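Local atomic coordinates of coat protein (PDB entry 4DOX), a protein that forms the all-helical coat subunit of a flexible filamentous plant virus and probably packs with many copies of itself around the viral RNA. Residues V64-D69 and T77-S82; I114-T119 and M153-G158; D142-V147 and I169-N174; R118-A123 and L159-T164. All coordinates share one frame; numbering follows the deposited sequence.

Interaction 1. Residues V64-D69 and T77-S82; sequences VNFCYD and TVTGPS
Phe66 meets Thr77, Val78 and Thr79 with its ring, and no hydrogen bond crosses between the two segments. The apolar part is small. Ring atom CE2 of Phe66 lies 4.0 Å from CG2 of Val78, and CG1 of Val78 sits over one face of the ring, offset toward the rim. CE2 of Phe66 also comes within 3.8 Å of CA of Val78, so the ring touches the loop backbone as well as the side chain. The other contacts are van der Waals contacts with polar atoms. The carbonyl O of Thr77 approaches the ring edge near its plane, 3.4 Å from CZ of Phe66. OG1 of Thr79 lies 3.8 Å from CE1 of Phe66, and these two side chains cross at about a right angle. CB of Phe66 points to the loop, and with CG anti to the backbone N (chi1 171°) the ring lies against it. Leu89 of helix 89-98 touches both Phe66 and Val78, and Val78 also packs on Ala93 and on Leu63. This surface contact packs an aromatic residue of the last turns of helix 56-70 against the loop before helix 89-98, a helix-to-loop junction of this all-helical coat protein.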
loop_
_atom_site.group_PDB
_atom_site.type_symbol
_atom_site.label_atom_id
_atom_site.label_comp_id
_atom_site.label_asym_id
_atom_site.label_seq_id
_atom_site.Cartn_x
_atom_site.Cartn_y
_atom_site.Cartn_z
ATOM N N VAL A 64 -1.509 -4.684 5.949
ATOM C CA VAL A 64 -2.398 -4.177 4.892
ATOM C C VAL A 64 -3.858 -4.548 5.124
ATOM O O VAL A 64 -4.753 -3.701 4.988
ATOM C CB VAL A 64 -1.949 -4.633 3.493
ATOM C CG1 VAL A 64 -2.807 -3.979 2.446
ATOM C CG2 VAL A 64 -0.451 -4.309 3.305
ATOM N N ASN A 65 -4.101 -5.806 5.469
ATOM C CA ASN A 65 -5.431 -6.236 5.807
ATOM C C ASN A 65 -5.995 -5.394 6.930
ATOM O O ASN A 65 -7.140 -4.985 6.892
ATOM C CB ASN A 65 -5.403 -7.688 6.273
ATOM C CG ASN A 65 -6.813 -8.330 6.324
ATOM O OD1 ASN A 65 -7.562 -8.353 5.323
ATOM N ND2 ASN A 65 -7.157 -8.872 7.480
ATOM N N PHE A 66 -5.188 -5.136 7.953
ATOM C CA PHE A 66 -5.692 -4.450 9.133
ATOM C C PHE A 66 -6.162 -3.074 8.688
ATOM O O PHE A 66 -7.221 -2.615 9.120
ATOM C CB PHE A 66 -4.619 -4.311 10.223
ATOM C CG PHE A 66 -5.053 -3.415 11.346
ATOM C CD1 PHE A 66 -5.703 -3.937 12.460
ATOM C CD2 PHE A 66 -4.883 -2.028 11.257
ATOM C CE1 PHE A 66 -6.149 -3.082 13.481
ATOM C CE2 PHE A 66 -5.310 -1.184 12.265
ATOM C CZ PHE A 66 -5.963 -1.697 13.366
ATOM N N CYS A 67 -5.377 -2.439 7.804
ATOM C CA CYS A 67 -5.676 -1.083 7.293
ATOM C C CYS A 67 -6.860 -1.044 6.349
ATOM O O CYS A 67 -7.603 -0.037 6.319
ATOM C CB CYS A 67 -4.451 -0.457 6.654
ATOM S SG CYS A 67 -3.237 -0.073 7.949
ATOM N N TYR A 68 -7.059 -2.152 5.620
ATOM C CA TYR A 68 -8.258 -2.354 4.807
ATOM C C TYR A 68 -9.545 -2.155 5.620
ATOM O O TYR A 68 -10.511 -1.570 5.090
ATOM C CB TYR A 68 -8.232 -3.730 4.146
ATOM C CG TYR A 68 -9.369 -4.020 3.189
ATOM C CD1 TYR A 68 -9.225 -3.768 1.819
ATOM C CD2 TYR A 68 -10.563 -4.584 3.647
ATOM C CE1 TYR A 68 -10.253 -4.062 0.911
ATOM C CE2 TYR A 68 -11.602 -4.883 2.776
ATOM C CZ TYR A 68 -11.468 -4.630 1.390
ATOM O OH TYR A 68 -12.530 -4.916 0.491
ATOM N N ASP A 69 -9.556 -2.601 6.894
ATOM C CA ASP A 69 -10.745 -2.413 7.785
ATOM C C ASP A 69 -10.683 -1.077 8.543
ATOM O O ASP A 69 -11.661 -0.326 8.611
ATOM C CB ASP A 69 -10.978 -3.617 8.732
ATOM C CG ASP A 69 -11.245 -4.941 7.961
ATOM O OD1 ASP A 69 -12.197 -4.963 7.134
ATOM O OD2 ASP A 69 -10.490 -5.963 8.150
ATOM N N THR A 77 -4.807 3.831 15.062
ATOM C CA THR A 77 -4.269 2.930 16.091
ATOM C C THR A 77 -4.226 1.495 15.611
ATOM O O THR A 77 -5.244 0.833 15.482
ATOM C CB THR A 77 -5.106 3.013 17.362
ATOM O OG1 THR A 77 -5.436 4.386 17.554
ATOM C CG2 THR A 77 -4.348 2.468 18.596
ATOM N N VAL A 78 -3.019 1.040 15.351
ATOM C CA VAL A 78 -2.782 -0.323 14.935
ATOM C C VAL A 78 -2.737 -1.278 16.151
ATOM O O VAL A 78 -1.916 -1.073 17.095
ATOM C CB VAL A 78 -1.514 -0.406 14.037
ATOM C CG1 VAL A 78 -1.327 -1.804 13.531
ATOM C CG2 VAL A 78 -1.693 0.529 12.841
ATOM N N THR A 79 -3.626 -2.288 16.151
ATOM C CA THR A 79 -3.677 -3.252 17.277
ATOM C C THR A 79 -3.553 -4.724 16.843
ATOM O O THR A 79 -3.669 -5.060 15.652
ATOM C CB THR A 79 -5.004 -3.154 18.060
ATOM O OG1 THR A 79 -6.074 -3.611 17.205
ATOM C CG2 THR A 79 -5.267 -1.738 18.530
ATOM N N GLY A 80 -3.373 -5.604 17.819
ATOM C CA GLY A 80 -3.359 -7.025 17.525
ATOM C C GLY A 80 -2.026 -7.611 17.057
ATOM O O GLY A 80 -1.115 -6.879 16.619
ATOM N N PRO A 81 -1.907 -8.948 17.161
ATOM C CA PRO A 81 -0.676 -9.684 16.849
ATOM C C PRO A 81 -0.502 -9.895 15.340
ATOM O O PRO A 81 -1.469 -9.769 14.588
ATOM C CB PRO A 81 -0.910 -11.043 17.521
ATOM C CG PRO A 81 -2.436 -11.218 17.402
ATOM C CD PRO A 81 -3.000 -9.838 17.616
ATOM N N SER A 82 0.713 -10.228 14.907
ATOM C CA SER A 82 0.909 -10.717 13.556
ATOM C C SER A 82 1.145 -12.212 13.650
ATOM O O SER A 82 1.171 -12.743 14.755
ATOM C CB SER A 82 2.113 -10.058 12.895
ATOM O OG SER A 82 3.284 -10.751 13.243
#

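Interaction 2. Residues I114-T119 and M153-G158; sequences IWNLRT and MQPPSG
Asn116 reaches from helix 111-118 to Pro155 and Gly158, and its carboxamide makes the whole contact. The close part is at ND2. ND2 of Asn116 donates to the carbonyl O of Gly158 over 3.3 Å, a long but nearly straight bond with an N-H...O angle of 166°. The acceptor lies in the amide plane of Asn116, while the donor is tilted 34° from the carbonyl plane of Gly158. The Pro155 ring lies against the same amide. CB of Pro155 is 3.3 Å from ND2 of Asn116, and CG of Pro155 is 3.7 Å from CG of Asn116; the two side chains cross at about a right angle. OD1 of Asn116 accepts from the backbone N of Thr160, so both ends of the amide are tied to the chain around Gly158, which should fix its rotation. Pro155 is buried and also rests on Pro112. The looser side is at Pro156 and Ser157, both exposed; they round the bend without touching 114-119. There the chain makes a type I beta turn from Pro155 to Gly158, with Gly158 N bonded to Pro155 O over 3.2 Å. Gly158 leaves the turn at positive phi (80°), a conformation readily taken by glycine. The contact is thus a helix side chain bonded to the last residue of a type I beta turn, which holds part of the long loop before helix 165-172 against helix 111-118.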
loop_
_atom_site.group_PDB
_atom_site.type_symbol
_atom_site.label_atom_id
_atom_site.label_comp_id
_atom_site.label_asym_id
_atom_site.label_seq_id
_atom_site.Cartn_x
_atom_site.Cartn_y
_atom_site.Cartn_z
ATOM N N ILE A 114 -4.744 -6.887 -1.872
ATOM C CA ILE A 114 -5.770 -6.990 -0.863
ATOM C C ILE A 114 -7.112 -6.906 -1.571
ATOM O O ILE A 114 -8.071 -7.599 -1.183
ATOM C CB ILE A 114 -5.642 -5.959 0.276
ATOM C CG1 ILE A 114 -6.483 -6.403 1.481
ATOM C CG2 ILE A 114 -6.046 -4.553 -0.194
ATOM C CD1 ILE A 114 -6.053 -7.741 2.133
ATOM N N TRP A 115 -7.167 -6.128 -2.654
ATOM C CA TRP A 115 -8.332 -6.172 -3.539
ATOM C C TRP A 115 -8.670 -7.625 -3.913
ATOM O O TRP A 115 -9.797 -8.065 -3.722
ATOM C CB TRP A 115 -8.080 -5.354 -4.785
ATOM C CG TRP A 115 -9.223 -5.352 -5.754
ATOM C CD1 TRP A 115 -9.361 -6.154 -6.867
ATOM C CD2 TRP A 115 -10.360 -4.479 -5.752
ATOM N NE1 TRP A 115 -10.517 -5.845 -7.537
ATOM C CE2 TRP A 115 -11.157 -4.827 -6.876
ATOM C CE3 TRP A 115 -10.798 -3.444 -4.899
ATOM C CZ2 TRP A 115 -12.370 -4.167 -7.184
ATOM C CZ3 TRP A 115 -12.016 -2.791 -5.191
ATOM C CH2 TRP A 115 -12.776 -3.157 -6.340
ATOM N N ASN A 116 -7.700 -8.387 -4.406
ATOM C CA ASN A 116 -8.010 -9.761 -4.797
ATOM C C ASN A 116 -8.406 -10.598 -3.616
ATOM O O ASN A 116 -9.185 -11.532 -3.742
ATOM C CB ASN A 116 -6.824 -10.428 -5.495
ATOM C CG ASN A 116 -6.800 -10.171 -6.986
ATOM O OD1 ASN A 116 -7.235 -9.096 -7.464
ATOM N ND2 ASN A 116 -6.289 -11.149 -7.737
ATOM N N LEU A 117 -7.868 -10.260 -2.454
ATOM C CA LEU A 117 -8.122 -11.064 -1.273
ATOM C C LEU A 117 -9.496 -10.851 -0.627
ATOM O O LEU A 117 -10.080 -11.797 -0.096
ATOM C CB LEU A 117 -7.007 -10.867 -0.255
ATOM C CG LEU A 117 -5.753 -11.598 -0.717
ATOM C CD1 LEU A 117 -4.571 -11.102 0.075
ATOM C CD2 LEU A 117 -5.958 -13.072 -0.525
ATOM N N ARG A 118 -10.015 -9.625 -0.695
ATOM C CA ARG A 118 -11.217 -9.278 0.034
ATOM C C ARG A 118 -12.419 -8.954 -0.858
ATOM O O ARG A 118 -13.558 -9.191 -0.434
ATOM C CB ARG A 118 -10.936 -8.110 0.968
ATOM C CG ARG A 118 -9.743 -8.316 1.916
ATOM C CD ARG A 118 -10.157 -8.922 3.204
ATOM N NE ARG A 118 -11.317 -8.232 3.787
ATOM C CZ ARG A 118 -11.311 -7.572 4.947
ATOM N NH1 ARG A 118 -10.196 -7.494 5.688
ATOM N NH2 ARG A 118 -12.435 -6.985 5.373
ATOM N N THR A 119 -12.191 -8.421 -2.059
ATOM C CA THR A 119 -13.281 -8.019 -2.950
ATOM C C THR A 119 -14.250 -9.177 -3.318
ATOM O O THR A 119 -13.805 -10.290 -3.639
ATOM C CB THR A 119 -12.723 -7.379 -4.197
ATOM O OG1 THR A 119 -11.907 -6.284 -3.798
ATOM C CG2 THR A 119 -13.818 -6.895 -5.136
ATOM N N MET A 153 2.147 -3.207 -6.258
ATOM C CA MET A 153 2.411 -4.634 -6.424
ATOM C C MET A 153 1.170 -5.322 -6.980
ATOM O O MET A 153 0.079 -5.138 -6.473
ATOM C CB MET A 153 2.909 -5.286 -5.132
ATOM C CG MET A 153 2.968 -6.816 -5.232
ATOM S SD MET A 153 4.057 -7.676 -4.063
ATOM C CE MET A 153 5.435 -6.539 -4.028
ATOM N N GLN A 154 1.345 -6.092 -8.051
ATOM C CA GLN A 154 0.226 -6.762 -8.760
ATOM C C GLN A 154 -0.057 -8.222 -8.347
ATOM O O GLN A 154 0.862 -8.980 -8.023
ATOM C CB GLN A 154 0.456 -6.684 -10.285
ATOM C CG GLN A 154 0.642 -5.225 -10.812
ATOM C CD GLN A 154 -0.607 -4.381 -10.639
ATOM O OE1 GLN A 154 -1.731 -4.875 -10.812
ATOM N NE2 GLN A 154 -0.430 -3.113 -10.273
ATOM N N PRO A 155 -1.346 -8.621 -8.355
ATOM C CA PRO A 155 -1.576 -10.037 -8.130
ATOM C C PRO A 155 -0.962 -10.879 -9.263
ATOM O O PRO A 155 -0.807 -10.412 -10.397
ATOM C CB PRO A 155 -3.106 -10.169 -8.095
ATOM C CG PRO A 155 -3.633 -8.825 -8.302
ATOM C CD PRO A 155 -2.548 -7.989 -8.902
ATOM N N PRO A 156 -0.577 -12.104 -8.933
ATOM C CA PRO A 156 0.037 -13.001 -9.892
ATOM C C PRO A 156 -0.750 -13.235 -11.213
ATOM O O PRO A 156 -0.098 -13.525 -12.211
ATOM C CB PRO A 156 0.171 -14.317 -9.103
ATOM C CG PRO A 156 -0.710 -14.151 -7.845
ATOM C CD PRO A 156 -0.682 -12.694 -7.581
ATOM N N SER A 157 -2.095 -13.156 -11.252
ATOM C CA SER A 157 -2.814 -13.329 -12.554
ATOM C C SER A 157 -3.693 -12.131 -12.892
ATOM O O SER A 157 -4.690 -12.236 -13.624
ATOM C CB SER A 157 -3.664 -14.610 -12.592
ATOM O OG SER A 157 -2.890 -15.771 -12.366
ATOM N N GLY A 158 -3.317 -10.986 -12.351
ATOM C CA GLY A 158 -4.083 -9.772 -12.541
ATOM C C GLY A 158 -5.278 -9.749 -11.599
ATOM O O GLY A 158 -5.594 -10.763 -10.902
#

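Interaction 3. Residues D142-V147 and I169-N174; sequences DFFDGV and IANATN
Phe144 and Asn171 make nearly the whole of this contact. The two side chains slide past each other in opposite directions, and the ring and amide planes are 55° apart. CB of Asn171 lies 3.5 Å from CD2 of Phe144, and CG of Asn171 is 3.7 Å from CB of Phe144. The amide therefore lies alongside the CB-CG-CD2 side of the phenylalanine and approaches the ring obliquely. No hydrogen bond crosses between the segments. Both side chains take the same first torsion, with CG anti to the backbone N (chi1 161° for Phe144 and -179° for Asn171). This points each one from its own backbone toward the other segment. The next shell holds the two backbones. Phe144 begins the 3-10 segment 144-146, where Val147 N bonds to Phe144 O over 2.9 Å. On the other side, Ile169 O accepts from both N and OG1 of Thr173 as the helix ends. Further out, the carboxylate of Asp145 forms a salt bridge with Arg108 of helix 103-108, and Phe144 also packs on Pro163. The contact thus sets the last turn of helix 165-172 against the loop 142-147, whose Phe143 points away from it and packs on helices 56-70, 103-108 and 111-118.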
loop_
_atom_site.group_PDB
_atom_site.type_symbol
_atom_site.label_atom_id
_atom_site.label_comp_id
_atom_site.label_asym_id
_atom_site.label_seq_id
_atom_site.Cartn_x
_atom_site.Cartn_y
_atom_site.Cartn_z
ATOM N N ASP A 142 -9.273 3.407 2.424
ATOM C CA ASP A 142 -8.618 4.652 2.103
ATOM C C ASP A 142 -7.395 4.569 1.209
ATOM O O ASP A 142 -6.727 5.580 1.025
ATOM C CB ASP A 142 -8.328 5.476 3.358
ATOM C CG ASP A 142 -7.272 4.852 4.262
ATOM O OD1 ASP A 142 -6.533 3.935 3.835
ATOM O OD2 ASP A 142 -7.164 5.307 5.419
ATOM N N PHE A 143 -7.086 3.404 0.651
ATOM C CA PHE A 143 -6.034 3.323 -0.361
ATOM C C PHE A 143 -6.527 2.540 -1.555
ATOM O O PHE A 143 -5.760 1.818 -2.223
ATOM C CB PHE A 143 -4.750 2.710 0.200
ATOM C CG PHE A 143 -4.952 1.396 0.884
ATOM C CD1 PHE A 143 -5.509 1.341 2.175
ATOM C CD2 PHE A 143 -4.565 0.201 0.255
ATOM C CE1 PHE A 143 -5.673 0.103 2.849
ATOM C CE2 PHE A 143 -4.735 -1.052 0.904
ATOM C CZ PHE A 143 -5.296 -1.105 2.207
ATOM N N PHE A 144 -7.821 2.667 -1.803
ATOM C CA PHE A 144 -8.437 2.064 -2.938
ATOM C C PHE A 144 -7.757 2.572 -4.201
ATOM O O PHE A 144 -7.685 1.824 -5.199
ATOM C CB PHE A 144 -9.914 2.409 -2.918
ATOM C CG PHE A 144 -10.622 2.252 -4.245
ATOM C CD1 PHE A 144 -11.129 0.999 -4.648
ATOM C CD2 PHE A 144 -10.825 3.357 -5.078
ATOM C CE1 PHE A 144 -11.809 0.849 -5.856
ATOM C CE2 PHE A 144 -11.499 3.220 -6.297
ATOM C CZ PHE A 144 -11.992 1.971 -6.689
ATOM N N ASP A 145 -7.245 3.815 -4.174
ATOM C CA ASP A 145 -6.644 4.437 -5.377
ATOM C C ASP A 145 -5.401 3.731 -5.824
ATOM O O ASP A 145 -4.820 4.097 -6.848
ATOM C CB ASP A 145 -6.292 5.939 -5.192
ATOM C CG ASP A 145 -5.606 6.258 -3.845
ATOM O OD1 ASP A 145 -5.648 7.468 -3.494
ATOM O OD2 ASP A 145 -5.064 5.340 -3.134
ATOM N N GLY A 146 -4.986 2.742 -5.039
ATOM C CA GLY A 146 -3.808 1.951 -5.345
ATOM C C GLY A 146 -4.155 0.763 -6.216
ATOM O O GLY A 146 -3.255 0.193 -6.864
ATOM N N VAL A 147 -5.444 0.388 -6.247
ATOM C CA VAL A 147 -5.863 -0.865 -6.914
ATOM C C VAL A 147 -5.503 -0.925 -8.411
ATOM O O VAL A 147 -5.022 -1.959 -8.927
ATOM C CB VAL A 147 -7.350 -1.167 -6.731
ATOM C CG1 VAL A 147 -7.784 -2.312 -7.636
ATOM C CG2 VAL A 147 -7.666 -1.520 -5.267
ATOM N N ILE A 169 -16.208 6.087 -8.408
ATOM C CA ILE A 169 -16.863 7.337 -8.047
ATOM C C ILE A 169 -17.086 7.409 -6.559
ATOM O O ILE A 169 -16.845 8.454 -5.957
ATOM C CB ILE A 169 -18.192 7.569 -8.848
ATOM C CG1 ILE A 169 -17.872 8.320 -10.129
ATOM C CG2 ILE A 169 -19.253 8.381 -8.051
ATOM C CD1 ILE A 169 -18.760 7.936 -11.294
ATOM N N ALA A 170 -17.530 6.308 -5.957
ATOM C CA ALA A 170 -17.904 6.350 -4.547
ATOM C C ALA A 170 -16.709 6.700 -3.685
ATOM O O ALA A 170 -16.891 7.315 -2.637
ATOM C CB ALA A 170 -18.551 5.042 -4.088
ATOM N N ASN A 171 -15.502 6.334 -4.128
ATOM C CA ASN A 171 -14.316 6.492 -3.299
ATOM C C ASN A 171 -13.699 7.856 -3.513
ATOM O O ASN A 171 -13.166 8.447 -2.580
ATOM C CB ASN A 171 -13.298 5.366 -3.563
ATOM C CG ASN A 171 -12.007 5.476 -2.681
ATOM O OD1 ASN A 171 -11.980 5.051 -1.514
ATOM N ND2 ASN A 171 -10.936 6.012 -3.269
ATOM N N ALA A 172 -13.772 8.338 -4.753
ATOM C CA ALA A 172 -13.385 9.701 -5.125
ATOM C C ALA A 172 -14.221 10.739 -4.374
ATOM O O ALA A 172 -13.672 11.702 -3.834
ATOM C CB ALA A 172 -13.537 9.895 -6.621
ATOM N N THR A 173 -15.544 10.520 -4.324
ATOM C CA THR A 173 -16.482 11.434 -3.631
ATOM C C THR A 173 -16.442 11.259 -2.113
ATOM O O THR A 173 -17.338 11.694 -1.400
ATOM C CB THR A 173 -17.948 11.362 -4.164
ATOM O OG1 THR A 173 -18.407 10.012 -4.118
ATOM C CG2 THR A 173 -18.031 11.881 -5.606
ATOM N N ASN A 174 -15.372 10.650 -1.628
ATOM C CA ASN A 174 -15.102 10.599 -0.212
ATOM C C ASN A 174 -13.781 11.323 0.094
ATOM O O ASN A 174 -12.973 10.856 0.896
ATOM C CB ASN A 174 -15.081 9.145 0.247
ATOM C CG ASN A 174 -16.148 8.851 1.295
ATOM O OD1 ASN A 174 -17.380 8.984 1.045
ATOM N ND2 ASN A 174 -15.685 8.433 2.482
#

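Interaction 4. Residues R118-A123 and L159-T164; sequences RTDKMA and LTRSPT. Unlike the reference sequence in segment 159-164: Thr160 (reference Ile).
Arg161 reaches across to Asp120 and Thr119 at the end of an extended side chain. From CB, its CG turns between the backbone N and the carbonyl carbon (chi1 66°), and the chain then runs straight to NE. CD of Arg161 passes 3.7 Å from OD2 of Asp120. NE of Arg161 donates to OD2 of Asp120 over 2.9 Å, and NH2 of Arg161 donates to OD1 of Asp120 over 3.0 Å. This is a side-on, two-nitrogen salt bridge with one oxygen for each nitrogen, and both bonds are nearly straight. The oxygens lie in the guanidinium plane and are met on their syn sides; the carboxylate and guanidinium planes are 25° apart. CG2 of Thr119 lies over one face of the guanidinium, 3.4 Å from NH2 of Arg161. NH1 of Arg161 turns back to its own segment and donates to the carbonyl O of Ser162 over 3.0 Å. It also forms a salt bridge with Glu167, so two carboxylates flank the group and probably stabilise its charge. A water adds a second link, donating to Thr119 O and accepting from OG1 of Thr160, a residue that differs from the reference sequence. The contact ties the loop leaving helix 111-118 to the loop entering helix 165-172, where Thr164 is the N-cap.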
loop_
_atom_site.group_PDB
_atom_site.type_symbol
_atom_site.label_atom_id
_atom_site.label_comp_id
_atom_site.label_asym_id
_atom_site.label_seq_id
_atom_site.Cartn_x
_atom_site.Cartn_y
_atom_site.Cartn_z
ATOM N N ARG A 118 -10.015 -9.625 -0.695
ATOM C CA ARG A 118 -11.217 -9.278 0.034
ATOM C C ARG A 118 -12.419 -8.954 -0.858
ATOM O O ARG A 118 -13.558 -9.191 -0.434
ATOM C CB ARG A 118 -10.936 -8.110 0.968
ATOM C CG ARG A 118 -9.743 -8.316 1.916
ATOM C CD ARG A 118 -10.157 -8.922 3.204
ATOM N NE ARG A 118 -11.317 -8.232 3.787
ATOM C CZ ARG A 118 -11.311 -7.572 4.947
ATOM N NH1 ARG A 118 -10.196 -7.494 5.688
ATOM N NH2 ARG A 118 -12.435 -6.985 5.373
ATOM N N THR A 119 -12.191 -8.421 -2.059
ATOM C CA THR A 119 -13.281 -8.019 -2.950
ATOM C C THR A 119 -14.250 -9.177 -3.318
ATOM O O THR A 119 -13.805 -10.290 -3.639
ATOM C CB THR A 119 -12.723 -7.379 -4.197
ATOM O OG1 THR A 119 -11.907 -6.284 -3.798
ATOM C CG2 THR A 119 -13.818 -6.895 -5.136
ATOM N N ASP A 120 -15.561 -8.890 -3.237
ATOM C CA ASP A 120 -16.671 -9.873 -3.344
ATOM C C ASP A 120 -16.584 -11.066 -2.357
ATOM O O ASP A 120 -17.299 -12.060 -2.531
ATOM C CB ASP A 120 -16.887 -10.366 -4.800
ATOM C CG ASP A 120 -17.057 -9.223 -5.804
ATOM O OD1 ASP A 120 -17.550 -8.137 -5.438
ATOM O OD2 ASP A 120 -16.700 -9.424 -6.983
ATOM N N LYS A 121 -15.735 -10.942 -1.326
ATOM C CA LYS A 121 -15.623 -11.936 -0.240
ATOM C C LYS A 121 -15.886 -11.400 1.172
ATOM O O LYS A 121 -16.776 -11.915 1.837
ATOM C CB LYS A 121 -14.282 -12.653 -0.276
ATOM C CG LYS A 121 -14.136 -13.588 -1.448
ATOM C CD LYS A 121 -12.659 -13.903 -1.667
ATOM C CE LYS A 121 -12.420 -14.284 -3.128
ATOM N NZ LYS A 121 -12.399 -15.762 -3.377
ATOM N N MET A 122 -15.105 -10.414 1.642
ATOM C CA MET A 122 -15.392 -9.726 2.928
ATOM C C MET A 122 -15.120 -8.220 2.826
ATOM O O MET A 122 -13.960 -7.764 2.884
ATOM C CB MET A 122 -14.595 -10.279 4.137
ATOM C CG MET A 122 -14.374 -11.803 4.284
ATOM S SD MET A 122 -12.676 -12.248 4.980
ATOM C CE MET A 122 -12.746 -14.068 5.101
ATOM N N ALA A 123 -16.194 -7.444 2.712
ATOM C CA ALA A 123 -16.109 -5.984 2.565
ATOM C C ALA A 123 -15.389 -5.264 3.739
ATOM O O ALA A 123 -15.278 -5.802 4.826
ATOM C CB ALA A 123 -17.487 -5.435 2.381
ATOM N N LEU A 159 -5.942 -8.596 -11.581
ATOM C CA LEU A 159 -7.124 -8.402 -10.763
ATOM C C LEU A 159 -8.213 -9.442 -11.013
ATOM O O LEU A 159 -8.366 -9.927 -12.139
ATOM C CB LEU A 159 -7.681 -7.013 -11.025
ATOM C CG LEU A 159 -6.711 -5.872 -10.772
ATOM C CD1 LEU A 159 -7.430 -4.534 -11.040
ATOM C CD2 LEU A 159 -6.050 -5.932 -9.334
ATOM N N THR A 160 -8.984 -9.770 -9.970
ATOM C CA THR A 160 -10.098 -10.734 -10.101
ATOM C C THR A 160 -11.263 -10.130 -10.851
ATOM O O THR A 160 -12.094 -10.850 -11.398
ATOM C CB THR A 160 -10.642 -11.170 -8.777
ATOM O OG1 THR A 160 -10.849 -9.999 -7.999
ATOM C CG2 THR A 160 -9.642 -12.047 -8.080
ATOM N N ARG A 161 -11.349 -8.803 -10.781
ATOM C CA ARG A 161 -12.159 -7.961 -11.675
ATOM C C ARG A 161 -11.612 -6.527 -11.544
ATOM O O ARG A 161 -10.815 -6.234 -10.627
ATOM C CB ARG A 161 -13.662 -8.043 -11.372
ATOM C CG ARG A 161 -14.067 -7.477 -10.034
ATOM C CD ARG A 161 -15.590 -7.405 -9.884
ATOM N NE ARG A 161 -16.039 -7.053 -8.527
ATOM C CZ ARG A 161 -16.112 -5.812 -8.031
ATOM N NH1 ARG A 161 -15.750 -4.748 -8.765
ATOM N NH2 ARG A 161 -16.557 -5.633 -6.792
ATOM N N SER A 162 -11.992 -5.657 -12.473
ATOM C CA SER A 162 -11.800 -4.225 -12.289
ATOM C C SER A 162 -12.801 -3.677 -11.305
ATOM O O SER A 162 -13.864 -4.291 -11.086
ATOM C CB SER A 162 -11.963 -3.501 -13.619
ATOM O OG SER A 162 -10.662 -3.321 -14.147
ATOM N N PRO A 163 -12.491 -2.514 -10.706
ATOM C CA PRO A 163 -13.563 -1.837 -9.975
ATOM C C PRO A 163 -14.675 -1.411 -10.935
ATOM O O PRO A 163 -14.411 -1.235 -12.109
ATOM C CB PRO A 163 -12.876 -0.622 -9.350
ATOM C CG PRO A 163 -11.475 -0.770 -9.578
ATOM C CD PRO A 163 -11.169 -1.955 -10.413
ATOM N N THR A 164 -15.911 -1.278 -10.449
ATOM C CA THR A 164 -16.992 -0.669 -11.242
ATOM C C THR A 164 -16.853 0.837 -11.164
ATOM O O THR A 164 -16.291 1.355 -10.200
ATOM C CB THR A 164 -18.366 -1.077 -10.727
ATOM O OG1 THR A 164 -18.553 -0.554 -9.412
ATOM C CG2 THR A 164 -18.476 -2.599 -10.661
HETATM O O HOH W 1 -11.534 -11.155 -5.012
#

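Overall arrangement
Helix 111-118 connects much of the set. Interactions 2 and 4 lie closest, with centres about 8 Å apart. They share Arg118 and Thr119, and Trp115 NE1 meets Arg161 O at 3.1 Å. Arg118 also ties both to interaction 1, through a salt bridge from its NH2 to Asp69 OD1 (2.7 Å). Interaction 3 joins them through aromatic packing: Trp115 CZ3 lies 3.7 Å from Phe144 CE1, and Phe144 CZ lies 3.8 Å from Pro163 CB. Phe143 reaches back to Val64 on helix 56-70. Interaction 1 stands farther off, its centre about 18 to 19 Å from the other three. Along the chain it closes before they open, whereas interaction 3 alternates with interactions 2 and 4.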